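Local coordinates for mandelate racemase/muconate lactonizing enzyme (Jannaschia sp., PDB 4J3Z), which probably acts as an isomerase or lyase of the enolase superfamily, a group that typically works by abstracting a proton next to a substrate carboxylate, at residues D[205-219]-D[226-239]. Residues are numbered along the deposited sequence; the frame is centred on the assembly and turned at random.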
loop_
_atom_site.group_PDB
_atom_site.type_symbol
_atom_site.label_atom_id
_atom_site.label_comp_id
_atom_site.label_asym_id
_atom_site.label_seq_id
_atom_site.Cartn_x
_atom_site.Cartn_y
_atom_site.Cartn_z
ATOM N N ASP D 205 27.087 5.967 -24.126
ATOM C CA ASP D 205 25.731 6.138 -23.618
ATOM C C ASP D 205 25.225 7.561 -23.792
ATOM O O ASP D 205 26.013 8.498 -23.901
ATOM C CB ASP D 205 25.657 5.746 -22.146
ATOM C CG ASP D 205 25.746 4.259 -21.948
ATOM O OD1 ASP D 205 24.800 3.540 -22.336
ATOM O OD2 ASP D 205 26.772 3.815 -21.410
ATOM N N LEU D 206 23.902 7.697 -23.826
ATOM C CA LEU D 206 23.235 8.976 -23.996
ATOM C C LEU D 206 22.651 9.401 -22.669
ATOM O O LEU D 206 21.820 8.696 -22.103
ATOM C CB LEU D 206 22.112 8.858 -25.033
ATOM C CG LEU D 206 22.383 9.101 -26.522
ATOM C CD1 LEU D 206 23.691 8.470 -26.983
ATOM C CD2 LEU D 206 21.218 8.579 -27.347
ATOM N N LEU D 207 23.099 10.549 -22.166
ATOM C CA LEU D 207 22.623 11.042 -20.878
ATOM C C LEU D 207 21.640 12.170 -21.109
ATOM O O LEU D 207 22.030 13.288 -21.444
ATOM C CB LEU D 207 23.795 11.516 -20.017
ATOM C CG LEU D 207 24.979 10.546 -19.939
ATOM C CD1 LEU D 207 26.251 11.333 -19.705
ATOM C CD2 LEU D 207 24.776 9.487 -18.871
ATOM N N PHE D 208 20.354 11.865 -20.962
ATOM C CA PHE D 208 19.333 12.856 -21.258
ATOM C C PHE D 208 19.056 13.720 -20.046
ATOM O O PHE D 208 18.546 13.261 -19.019
ATOM C CB PHE D 208 18.046 12.242 -21.814
ATOM C CG PHE D 208 17.148 13.253 -22.470
ATOM C CD1 PHE D 208 17.436 13.732 -23.746
ATOM C CD2 PHE D 208 16.044 13.769 -21.795
ATOM C CE1 PHE D 208 16.623 14.678 -24.346
ATOM C CE2 PHE D 208 15.227 14.723 -22.395
ATOM C CZ PHE D 208 15.515 15.172 -23.674
ATOM N N GLY D 209 19.400 14.987 -20.191
ATOM C CA GLY D 209 19.310 15.928 -19.107
ATOM C C GLY D 209 18.301 16.981 -19.458
ATOM O O GLY D 209 18.511 17.782 -20.366
ATOM N N THR D 210 17.173 16.927 -18.769
ATOM C CA THR D 210 16.283 18.049 -18.673
ATOM C C THR D 210 16.718 18.754 -17.390
ATOM O O THR D 210 17.573 18.238 -16.659
ATOM C CB THR D 210 14.811 17.597 -18.591
ATOM O OG1 THR D 210 14.695 16.487 -17.696
ATOM C CG2 THR D 210 14.290 17.188 -19.956
ATOM N N HIS D 211 16.166 19.934 -17.130
ATOM C CA HIS D 211 16.565 20.735 -15.977
ATOM C C HIS D 211 15.371 21.004 -15.073
ATOM O O HIS D 211 15.281 22.063 -14.448
ATOM C CB HIS D 211 17.163 22.067 -16.435
ATOM C CG HIS D 211 18.426 21.938 -17.232
ATOM N ND1 HIS D 211 18.491 21.256 -18.428
ATOM C CD2 HIS D 211 19.666 22.441 -17.019
ATOM C CE1 HIS D 211 19.720 21.328 -18.908
ATOM N NE2 HIS D 211 20.451 22.042 -18.075
ATOM N N GLY D 212 14.454 20.042 -15.023
ATOM C CA GLY D 212 13.257 20.128 -14.190
ATOM C C GLY D 212 12.181 21.031 -14.745
ATOM O O GLY D 212 11.370 21.572 -13.987
ATOM N N GLN D 213 12.163 21.181 -16.068
ATOM C CA GLN D 213 11.220 22.074 -16.753
ATOM C C GLN D 213 9.783 21.571 -16.698
ATOM O O GLN D 213 8.840 22.369 -16.762
ATOM C CB GLN D 213 11.596 22.247 -18.237
ATOM C CG GLN D 213 13.077 22.421 -18.558
ATOM C CD GLN D 213 13.780 21.106 -18.869
ATOM O OE1 GLN D 213 13.839 20.210 -18.028
ATOM N NE2 GLN D 213 14.328 20.992 -20.082
ATOM N N PHE D 214 9.611 20.254 -16.583
ATOM C CA PHE D 214 8.336 19.639 -16.935
ATOM C C PHE D 214 7.546 19.005 -15.810
ATOM O O PHE D 214 8.108 18.462 -14.871
ATOM C CB PHE D 214 8.524 18.616 -18.057
ATOM C CG PHE D 214 9.236 19.158 -19.261
ATOM C CD1 PHE D 214 8.754 20.280 -19.934
ATOM C CD2 PHE D 214 10.384 18.538 -19.731
ATOM C CE1 PHE D 214 9.413 20.774 -21.054
ATOM C CE2 PHE D 214 11.047 19.034 -20.846
ATOM C CZ PHE D 214 10.561 20.147 -21.506
ATOM N N ALA D 215 6.228 19.093 -15.930
ATOM C CA ALA D 215 5.290 18.453 -15.027
ATOM C C ALA D 215 5.320 16.940 -15.247
ATOM O O ALA D 215 5.467 16.499 -16.380
ATOM C CB ALA D 215 3.896 18.999 -15.300
ATOM N N PRO D 216 5.168 16.137 -14.174
ATOM C CA PRO D 216 5.346 14.681 -14.276
ATOM C C PRO D 216 4.712 14.028 -15.509
ATOM O O PRO D 216 5.361 13.223 -16.157
ATOM C CB PRO D 216 4.729 14.148 -12.968
ATOM C CG PRO D 216 4.059 15.328 -12.322
ATOM C CD PRO D 216 4.829 16.521 -12.790
ATOM N N ALA D 217 3.464 14.379 -15.812
ATOM C CA ALA D 217 2.736 13.900 -16.998
ATOM C C ALA D 217 3.441 14.235 -18.308
ATOM O O ALA D 217 3.409 13.445 -19.271
ATOM C CB ALA D 217 1.334 14.494 -17.017
ATOM N N GLY D 218 4.046 15.423 -18.348
ATOM C CA GLY D 218 4.788 15.876 -19.511
ATOM C C GLY D 218 6.021 15.026 -19.715
ATOM O O GLY D 218 6.257 14.494 -20.810
ATOM N N ALA D 219 6.790 14.888 -18.634
ATOM C CA ALA D 219 8.018 14.096 -18.615
ATOM C C ALA D 219 7.847 12.701 -19.234
ATOM O O ALA D 219 8.736 12.207 -19.934
ATOM C CB ALA D 219 8.542 13.987 -17.196
ATOM N N ILE D 226 11.967 9.405 -26.542
ATOM C CA ILE D 226 13.395 9.101 -26.515
ATOM C C ILE D 226 13.752 7.663 -26.129
ATOM O O ILE D 226 14.903 7.261 -26.263
ATOM C CB ILE D 226 14.173 10.100 -25.640
ATOM C CG1 ILE D 226 13.678 10.036 -24.183
ATOM C CG2 ILE D 226 14.074 11.500 -26.247
ATOM C CD1 ILE D 226 14.434 10.926 -23.217
ATOM N N GLU D 227 12.774 6.881 -25.681
ATOM C CA GLU D 227 13.035 5.480 -25.334
ATOM C C GLU D 227 13.702 4.653 -26.433
ATOM O O GLU D 227 14.697 3.967 -26.148
ATOM C CB GLU D 227 11.771 4.776 -24.871
ATOM C CG GLU D 227 11.646 4.667 -23.368
ATOM C CD GLU D 227 10.267 4.219 -22.969
ATOM O OE1 GLU D 227 9.520 3.784 -23.870
ATOM O OE2 GLU D 227 9.932 4.308 -21.770
ATOM N N PRO D 228 13.160 4.689 -27.676
ATOM C CA PRO D 228 13.786 3.904 -28.746
ATOM C C PRO D 228 15.304 4.106 -28.880
ATOM O O PRO D 228 15.986 3.249 -29.446
ATOM C CB PRO D 228 13.071 4.400 -30.004
ATOM C CG PRO D 228 11.712 4.783 -29.523
ATOM C CD PRO D 228 11.911 5.333 -28.139
ATOM N N TYR D 229 15.825 5.199 -28.360
ATOM C CA TYR D 229 17.227 5.465 -28.433
ATOM C C TYR D 229 18.034 5.012 -27.254
ATOM O O TYR D 229 19.209 5.183 -27.233
ATOM C CB TYR D 229 17.486 6.918 -28.743
ATOM C CG TYR D 229 16.597 7.399 -29.796
ATOM C CD1 TYR D 229 16.819 7.066 -31.101
ATOM C CD2 TYR D 229 15.479 8.126 -29.494
ATOM C CE1 TYR D 229 15.966 7.470 -32.078
ATOM C CE2 TYR D 229 14.634 8.531 -30.464
ATOM C CZ TYR D 229 14.890 8.199 -31.748
ATOM O OH TYR D 229 14.059 8.608 -32.699
ATOM N N ASP D 230 17.362 4.393 -26.294
ATOM C CA ASP D 230 17.991 3.826 -25.102
ATOM C C ASP D 230 18.915 4.723 -24.299
ATOM O O ASP D 230 20.080 4.402 -24.102
ATOM C CB ASP D 230 18.651 2.470 -25.341
ATOM C CG ASP D 230 19.100 1.825 -24.043
ATOM O OD1 ASP D 230 18.330 1.857 -23.074
ATOM O OD2 ASP D 230 20.221 1.308 -23.969
ATOM N N PRO D 231 18.411 5.864 -23.863
ATOM C CA PRO D 231 19.258 6.755 -23.035
ATOM C C PRO D 231 19.599 6.133 -21.681
ATOM O O PRO D 231 18.719 5.529 -21.045
ATOM C CB PRO D 231 18.375 7.984 -22.820
ATOM C CG PRO D 231 16.977 7.484 -22.972
ATOM C CD PRO D 231 17.019 6.342 -23.957
ATOM N N LEU D 232 20.855 6.276 -21.246
ATOM C CA LEU D 232 21.293 5.718 -19.959
ATOM C C LEU D 232 20.520 6.297 -18.790
ATOM O O LEU D 232 20.338 5.612 -17.767
ATOM C CB LEU D 232 22.792 5.924 -19.727
ATOM C CG LEU D 232 23.474 5.156 -18.577
ATOM C CD1 LEU D 232 24.957 4.976 -18.824
ATOM C CD2 LEU D 232 23.274 5.831 -17.238
ATOM N N TRP D 233 20.088 7.555 -18.916
ATOM C CA TRP D 233 19.254 8.155 -17.886
ATOM C C TRP D 233 18.376 9.318 -18.343
ATOM O O TRP D 233 18.624 9.947 -19.375
ATOM C CB TRP D 233 20.069 8.518 -16.626
ATOM C CG TRP D 233 20.992 9.727 -16.689
ATOM C CD1 TRP D 233 20.738 10.943 -17.270
ATOM C CD2 TRP D 233 22.284 9.844 -16.073
ATOM N NE1 TRP D 233 21.802 11.797 -17.078
ATOM C CE2 TRP D 233 22.765 11.147 -16.347
ATOM C CE3 TRP D 233 23.093 8.966 -15.333
ATOM C CZ2 TRP D 233 24.018 11.593 -15.907
ATOM C CZ3 TRP D 233 24.336 9.415 -14.888
ATOM C CH2 TRP D 233 24.786 10.720 -15.188
ATOM N N TYR D 234 17.337 9.568 -17.558
ATOM C CA TYR D 234 16.466 10.711 -17.708
ATOM C C TYR D 234 16.631 11.539 -16.433
ATOM O O TYR D 234 16.207 11.125 -15.346
ATOM C CB TYR D 234 15.026 10.236 -17.880
ATOM C CG TYR D 234 14.026 11.301 -18.246
ATOM C CD1 TYR D 234 14.397 12.634 -18.377
ATOM C CD2 TYR D 234 12.697 10.968 -18.469
ATOM C CE1 TYR D 234 13.466 13.608 -18.706
ATOM C CE2 TYR D 234 11.759 11.933 -18.801
ATOM C CZ TYR D 234 12.150 13.251 -18.917
ATOM O OH TYR D 234 11.221 14.210 -19.254
ATOM N N GLU D 235 17.350 12.635 -16.531
ATOM C CA GLU D 235 17.774 13.370 -15.366
ATOM C C GLU D 235 16.890 14.560 -15.113
ATOM O O GLU D 235 16.622 15.295 -15.980
ATOM C CB GLU D 235 19.248 13.725 -15.496
ATOM C CG GLU D 235 19.695 14.974 -14.796
ATOM C CD GLU D 235 21.032 15.465 -15.240
ATOM O OE1 GLU D 235 21.513 14.996 -16.247
ATOM O OE2 GLU D 235 21.579 16.328 -14.562
ATOM N N GLU D 236 16.445 14.696 -13.883
ATOM C CA GLU D 236 15.698 15.856 -13.398
ATOM C C GLU D 236 14.501 16.176 -14.240
ATOM O O GLU D 236 14.385 17.219 -14.804
ATOM C CB GLU D 236 16.591 17.090 -13.134
ATOM C CG GLU D 236 17.398 17.053 -11.849
ATOM C CD GLU D 236 17.565 18.404 -11.211
ATOM O OE1 GLU D 236 17.887 19.334 -11.929
ATOM O OE2 GLU D 236 17.364 18.564 -10.015
ATOM N N PRO D 237 13.645 15.196 -14.348
ATOM C CA PRO D 237 12.480 15.279 -15.219
ATOM C C PRO D 237 11.465 16.315 -14.753
ATOM O O PRO D 237 10.803 16.972 -15.575
ATOM C CB PRO D 237 11.852 13.882 -15.102
ATOM C CG PRO D 237 12.302 13.359 -13.790
ATOM C CD PRO D 237 13.678 13.931 -13.584
ATOM N N ILE D 238 11.328 16.432 -13.436
ATOM C CA ILE D 238 10.304 17.277 -12.842
ATOM C C ILE D 238 10.945 18.165 -11.769
ATOM O O ILE D 238 12.042 17.853 -11.302
ATOM C CB ILE D 238 9.138 16.431 -12.276
ATOM C CG1 ILE D 238 9.603 15.550 -11.121
ATOM C CG2 ILE D 238 8.504 15.575 -13.370
ATOM C CD1 ILE D 238 8.461 15.072 -10.258
ATOM N N PRO D 239 10.288 19.285 -11.398
ATOM C CA PRO D 239 10.920 20.186 -10.433
ATOM C C PRO D 239 11.307 19.444 -9.157
ATOM O O PRO D 239 10.577 18.541 -8.732
ATOM C CB PRO D 239 9.831 21.227 -10.137
ATOM C CG PRO D 239 8.887 21.159 -11.277
ATOM C CD PRO D 239 8.936 19.744 -11.789
HETATM O O HOH W 1 22.684 4.887 -23.295
#
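Phe208 pairs with Tyr234, and Gly209 with Glu235, as neighbouring parallel strands 205-209 and 233-235 of the enolase-superfamily barrel domain, the two strands of a beta-alpha-beta crossover connected by helix 216-226. Backbone bonds zip them together: Phe208 receives Glu235 N on its O at 2.8 Å and gives its own N to Trp233 O. Past the strand end Glu235 O takes two donors from Thr210, its N and, at 2.8 Å, the hydroxyl OG1, so one buried carbonyl is gripped twice.

On the helix-facing side, Ile226 CD1 lies over one face of the Phe208 ring, 3.8 Å from its centroid, while the edge of Phe208 turns toward the face of Tyr234 in an offset edge-to-face pair, planes at 68°. With CG anti to the backbone N (chi1 -171°), Tyr234 runs alongside Phe208 and carries OH to Ala219 O, donating at 3.3 Å onto an in-plane lone pair. A leucine in place of Tyr234 would probably leave Ala219 O without this donor and Phe208 without its aromatic partner. Leu222 of the helix touches both side chains.

Toward the barrel interior, Glu235 reaches Lys166 in a long, weak ion pair; just past the strand, Glu236 OE1 forms a salt bridge with Arg262. At the start of the strands, a water bridges Asp205 OD1, Leu206 N and Asp230 O; Asp205 OD2 pairs with Arg127. On the sheet face that carries Leu207, Trp233 and Glu235, Leu207 CD2 sits over the centre of the Trp233 six-membered ring, 3.6 Å from its centroid and only 8° off the normal.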